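Local atomic coordinates of vibralactone Cyclase (Boreostereum vibrans, PDB entry 6KD0), a protein that catalyses, as an alpha/beta-hydrolase-fold enzyme, the cyclization that forms the fused bicyclic beta-lactone of vibralactone. Residues Q207-C212 / L273-C278; L182-A187 / F259-F264. All blocks are in the same frame, centred on the assembly; numbering follows the deposited sequence.

Contact 1 of 2, residues Q207-C212 / L273-C278; sequences QYPPTC and LFFMSC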
# COMPACT_ATOMS: atom_id res chain seq x y z
N GLN A 207 -4.25 -0.97 -0.54
CA GLN A 207 -4.90 -1.72 0.52
C GLN A 207 -5.08 -0.79 1.71
O GLN A 207 -4.09 -0.29 2.25
CB GLN A 207 -4.07 -2.95 0.92
CG GLN A 207 -3.63 -3.83 -0.26
CD GLN A 207 -2.54 -4.82 0.12
OE1 GLN A 207 -1.60 -4.48 0.85
NE2 GLN A 207 -2.64 -6.05 -0.39
N TYR A 208 -6.33 -0.58 2.12
CA TYR A 208 -6.76 0.13 3.33
C TYR A 208 -5.88 1.34 3.67
O TYR A 208 -5.36 1.41 4.78
CB TYR A 208 -6.83 -0.86 4.51
CG TYR A 208 -5.71 -1.90 4.65
CD1 TYR A 208 -4.49 -1.57 5.23
CD2 TYR A 208 -5.88 -3.23 4.23
CE1 TYR A 208 -3.47 -2.50 5.37
CE2 TYR A 208 -4.85 -4.16 4.36
CZ TYR A 208 -3.65 -3.79 4.94
OH TYR A 208 -2.60 -4.69 5.09
N PRO A 209 -5.73 2.32 2.77
CA PRO A 209 -4.85 3.50 3.06
C PRO A 209 -5.56 4.56 3.88
O PRO A 209 -6.79 4.72 3.78
CB PRO A 209 -4.55 4.05 1.65
CG PRO A 209 -5.83 3.73 0.88
CD PRO A 209 -6.21 2.34 1.37
N PRO A 210 -4.82 5.34 4.68
CA PRO A 210 -5.36 6.64 5.10
C PRO A 210 -5.43 7.55 3.89
O PRO A 210 -4.63 7.42 2.95
CB PRO A 210 -4.33 7.15 6.13
CG PRO A 210 -3.04 6.43 5.77
CD PRO A 210 -3.41 5.14 5.08
N THR A 211 -6.43 8.43 3.86
CA THR A 211 -6.62 9.33 2.73
C THR A 211 -6.75 10.79 3.12
O THR A 211 -6.63 11.65 2.24
CB THR A 211 -7.86 8.94 1.91
OG1 THR A 211 -9.03 9.13 2.71
CG2 THR A 211 -7.77 7.48 1.47
N CYS A 212 -6.98 11.10 4.39
CA CYS A 212 -7.22 12.48 4.76
C CYS A 212 -6.96 12.67 6.24
O CYS A 212 -7.45 11.88 7.06
CB CYS A 212 -8.67 12.89 4.42
SG CYS A 212 -8.93 14.66 4.51
N LEU A 273 -8.11 1.74 -10.71
CA LEU A 273 -7.85 1.60 -9.29
C LEU A 273 -8.49 0.33 -8.75
O LEU A 273 -9.71 0.17 -8.84
CB LEU A 273 -8.37 2.81 -8.52
CG LEU A 273 -8.33 2.69 -7.00
CD1 LEU A 273 -6.89 2.57 -6.50
CD2 LEU A 273 -9.01 3.90 -6.39
N PHE A 274 -7.68 -0.54 -8.15
CA PHE A 274 -8.14 -1.72 -7.43
C PHE A 274 -7.94 -1.44 -5.94
O PHE A 274 -6.80 -1.29 -5.48
CB PHE A 274 -7.37 -2.97 -7.87
CG PHE A 274 -7.92 -4.27 -7.32
CD1 PHE A 274 -7.51 -4.75 -6.08
CD2 PHE A 274 -8.79 -5.04 -8.07
CE1 PHE A 274 -8.00 -5.95 -5.59
CE2 PHE A 274 -9.28 -6.25 -7.59
CZ PHE A 274 -8.88 -6.70 -6.34
N PHE A 275 -9.05 -1.37 -5.20
CA PHE A 275 -9.07 -0.91 -3.83
C PHE A 275 -9.46 -2.07 -2.92
O PHE A 275 -10.45 -2.76 -3.19
CB PHE A 275 -10.05 0.25 -3.68
CG PHE A 275 -9.83 1.08 -2.46
CD1 PHE A 275 -10.23 0.61 -1.21
CD2 PHE A 275 -9.22 2.33 -2.55
CE1 PHE A 275 -10.02 1.38 -0.07
CE2 PHE A 275 -9.02 3.10 -1.41
CZ PHE A 275 -9.42 2.62 -0.18
N MET A 276 -8.69 -2.29 -1.87
CA MET A 276 -8.96 -3.38 -0.94
C MET A 276 -9.17 -2.79 0.45
O MET A 276 -8.35 -2.01 0.92
CB MET A 276 -7.80 -4.38 -0.92
CG MET A 276 -7.46 -4.88 -2.29
SD MET A 276 -6.17 -6.11 -2.24
CE MET A 276 -7.09 -7.52 -1.63
N SER A 277 -10.27 -3.18 1.10
CA SER A 277 -10.67 -2.60 2.36
C SER A 277 -10.87 -3.69 3.40
O SER A 277 -11.33 -4.79 3.09
CB SER A 277 -11.97 -1.79 2.20
OG SER A 277 -12.29 -1.06 3.38
N CYS A 278 -10.53 -3.37 4.65
CA CYS A 278 -10.85 -4.22 5.79
C CYS A 278 -12.02 -3.60 6.54
O CYS A 278 -12.04 -2.38 6.77
CB CYS A 278 -9.64 -4.39 6.71
SG CYS A 278 -8.32 -5.34 5.95

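Contact 2 of 2, residues L182-A187 / F259-F264; sequences LSLIAA and FSPLLF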
# COMPACT_ATOMS: atom_id res chain seq x y z
N LEU A 182 0.88 7.05 0.36
CA LEU A 182 1.95 7.71 -0.39
C LEU A 182 1.82 7.43 -1.88
O LEU A 182 2.12 8.30 -2.71
CB LEU A 182 3.32 7.26 0.12
CG LEU A 182 3.63 7.58 1.60
CD1 LEU A 182 5.04 7.15 1.98
CD2 LEU A 182 3.40 9.07 1.92
N SER A 183 1.35 6.24 -2.26
CA SER A 183 1.20 5.96 -3.68
C SER A 183 0.03 6.74 -4.28
O SER A 183 0.07 7.07 -5.46
CB SER A 183 1.04 4.45 -3.93
OG SER A 183 -0.25 4.05 -3.56
N LEU A 184 -1.02 7.02 -3.49
CA LEU A 184 -2.12 7.85 -3.97
C LEU A 184 -1.62 9.24 -4.31
O LEU A 184 -1.95 9.82 -5.37
CB LEU A 184 -3.23 7.93 -2.91
CG LEU A 184 -4.02 6.64 -2.61
CD1 LEU A 184 -5.08 6.87 -1.53
CD2 LEU A 184 -4.64 6.04 -3.88
N ILE A 185 -0.78 9.79 -3.41
CA ILE A 185 -0.13 11.06 -3.69
C ILE A 185 0.68 10.97 -4.98
O ILE A 185 0.54 11.80 -5.89
CB ILE A 185 0.72 11.51 -2.49
CG1 ILE A 185 -0.19 11.74 -1.29
CG2 ILE A 185 1.51 12.76 -2.86
CD1 ILE A 185 0.50 11.77 0.04
N ALA A 186 1.52 9.93 -5.08
CA ALA A 186 2.41 9.80 -6.23
C ALA A 186 1.63 9.71 -7.54
O ALA A 186 2.07 10.23 -8.56
CB ALA A 186 3.33 8.59 -6.07
N ALA A 187 0.50 9.02 -7.53
CA ALA A 187 -0.28 8.85 -8.76
C ALA A 187 -0.86 10.18 -9.24
O ALA A 187 -0.87 10.47 -10.45
CB ALA A 187 -1.38 7.82 -8.54
N PHE A 259 -0.18 15.66 1.83
CA PHE A 259 -0.45 14.80 2.98
C PHE A 259 -1.77 14.06 2.86
O PHE A 259 -1.84 12.86 3.15
CB PHE A 259 -0.42 15.59 4.30
CG PHE A 259 -0.61 14.71 5.51
CD1 PHE A 259 0.45 14.01 6.04
CD2 PHE A 259 -1.87 14.55 6.07
CE1 PHE A 259 0.27 13.18 7.14
CE2 PHE A 259 -2.06 13.71 7.16
CZ PHE A 259 -0.99 13.03 7.70
N SER A 260 -2.83 14.75 2.44
CA SER A 260 -4.20 14.24 2.39
C SER A 260 -4.59 14.06 0.93
O SER A 260 -5.15 14.99 0.33
CB SER A 260 -5.16 15.21 3.08
OG SER A 260 -4.84 15.35 4.44
N PRO A 261 -4.36 12.90 0.33
CA PRO A 261 -4.63 12.75 -1.11
C PRO A 261 -6.10 12.90 -1.48
O PRO A 261 -6.39 13.17 -2.66
CB PRO A 261 -4.11 11.34 -1.42
CG PRO A 261 -4.09 10.63 -0.08
CD PRO A 261 -3.71 11.70 0.90
N LEU A 262 -7.02 12.68 -0.54
CA LEU A 262 -8.44 12.97 -0.77
C LEU A 262 -8.66 14.38 -1.30
O LEU A 262 -9.61 14.62 -2.05
CB LEU A 262 -9.22 12.80 0.54
CG LEU A 262 -10.74 12.84 0.47
CD1 LEU A 262 -11.27 11.51 -0.09
CD2 LEU A 262 -11.33 13.12 1.85
N LEU A 263 -7.78 15.32 -0.94
CA LEU A 263 -7.98 16.75 -1.16
C LEU A 263 -7.29 17.29 -2.42
O LEU A 263 -7.25 18.51 -2.62
CB LEU A 263 -7.49 17.53 0.06
CG LEU A 263 -8.12 17.10 1.38
CD1 LEU A 263 -7.62 17.95 2.54
CD2 LEU A 263 -9.65 17.16 1.30
N PHE A 264 -6.72 16.44 -3.27
CA PHE A 264 -6.30 16.92 -4.58
C PHE A 264 -7.49 17.57 -5.29
O PHE A 264 -8.61 17.04 -5.23
CB PHE A 264 -5.74 15.79 -5.45
CG PHE A 264 -4.30 15.51 -5.20
CD1 PHE A 264 -3.32 16.28 -5.80
CD2 PHE A 264 -3.92 14.48 -4.34
CE1 PHE A 264 -1.98 16.03 -5.56
CE2 PHE A 264 -2.57 14.23 -4.10
CZ PHE A 264 -1.61 15.01 -4.70

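Contact 1 of 2, residues Q207-C212 / L273-C278
M276 and Y208 are joined through the backbone: the amide N of Y208 donates to O of M276 over 2.8 Å, with an N-H...O angle of 161° and the donor almost in line with the carbonyl. This bond belongs to the parallel pairing of Q207 with M276, which sets the two side chains on the same face of the sheet, running side by side. CG of Q207 lies 3.9 Å from SD of M276, and NE2 approaches that sulfur at 4.0 Å. The extended methionine chain (chi2 -177°) brings the sulfur alongside the aliphatic stem of the glutamine, while the amide oxygen of Q207 is held by Q176 beyond the pair. Past Q207 the chain leaves the sheet. Y208 has positive phi, and CD2 of its ring meets SG of C278 at 3.7 Å, the sulfur lying oblique to the ring. This sulfur-aromatic contact suits a small, polarisable cysteine. On the other side of the sheet F275 reaches P209, its CZ 3.6 Å from the proline CD, two rigid apolar groups approaching from opposite directions. A serine in place of F275 would probably leave the P209 ring without this neighbour and open a gap beside the loop after Q207. The contact joins adjacent parallel strands 203-207 and 273-278 at their C-terminal ends, the side on which alpha/beta hydrolases carry their active site; in keeping with this, Y208 touches S177 and H311, members of a probable Ser-His-Asp triad with D281.

Contact 2 of 2, residues L182-A187 / F259-F264
I185 and L184, on helix 178-192, meet the ring of P261 with aliphatic carbons. CB of L184 lies 3.8 Å from CB of P261, the two side chains crossing at about a right angle, and CD1 of the leucine reaches CG of the proline at 4.1 Å. CG1 of I185 comes within 3.9 Å of the same proline CB. Its first torsion (chi1 -63°) turns CG1 to the proline, and the extended second one (chi2 162°) takes CD1 on to a van der Waals contact with the backbone O of F259, 4.0 Å away. A compact, rigid proline suits this place: its ring fits against two successive helix residues, and its fixed phi favours the 3-10 turn 261-263 that it starts. The helix is the one that, in alpha/beta hydrolases, follows the nucleophile elbow, here probably G175 to G179 around S177, and the loop before strand 273-278 packs on its flank. Aromatic contacts come next. F264 brings CE2 to 4.0 Å from CA of I185, meeting the helix backbone obliquely, and its CZ stands 4.3 Å from CG2 of I185. The ring also stacks on H188, one turn further along the helix, while L184 is backed by V206 and Y290.

Overall arrangement
The centres of contacts 1 and 2 lie about 12 Å apart, and both belong to the alpha/beta hydrolase fold. Along the chain the segments alternate: 182-187, 207-212, 259-264, then 273-278. Contact 1 lies within the central sheet, at the C-terminal ends of two adjacent inner strands; contact 2 lies farther from the centre of the chain, where helix 178-192 meets the loop leading into strand 273-278. The two touch directly, T211 O lying 3.0 Å from L262 N in a probable hydrogen bond, with C212 packed on L262. Segment 207-212 thus ties the strand ends, near the probable catalytic residues, to the loop packed against one flank of helix 178-192.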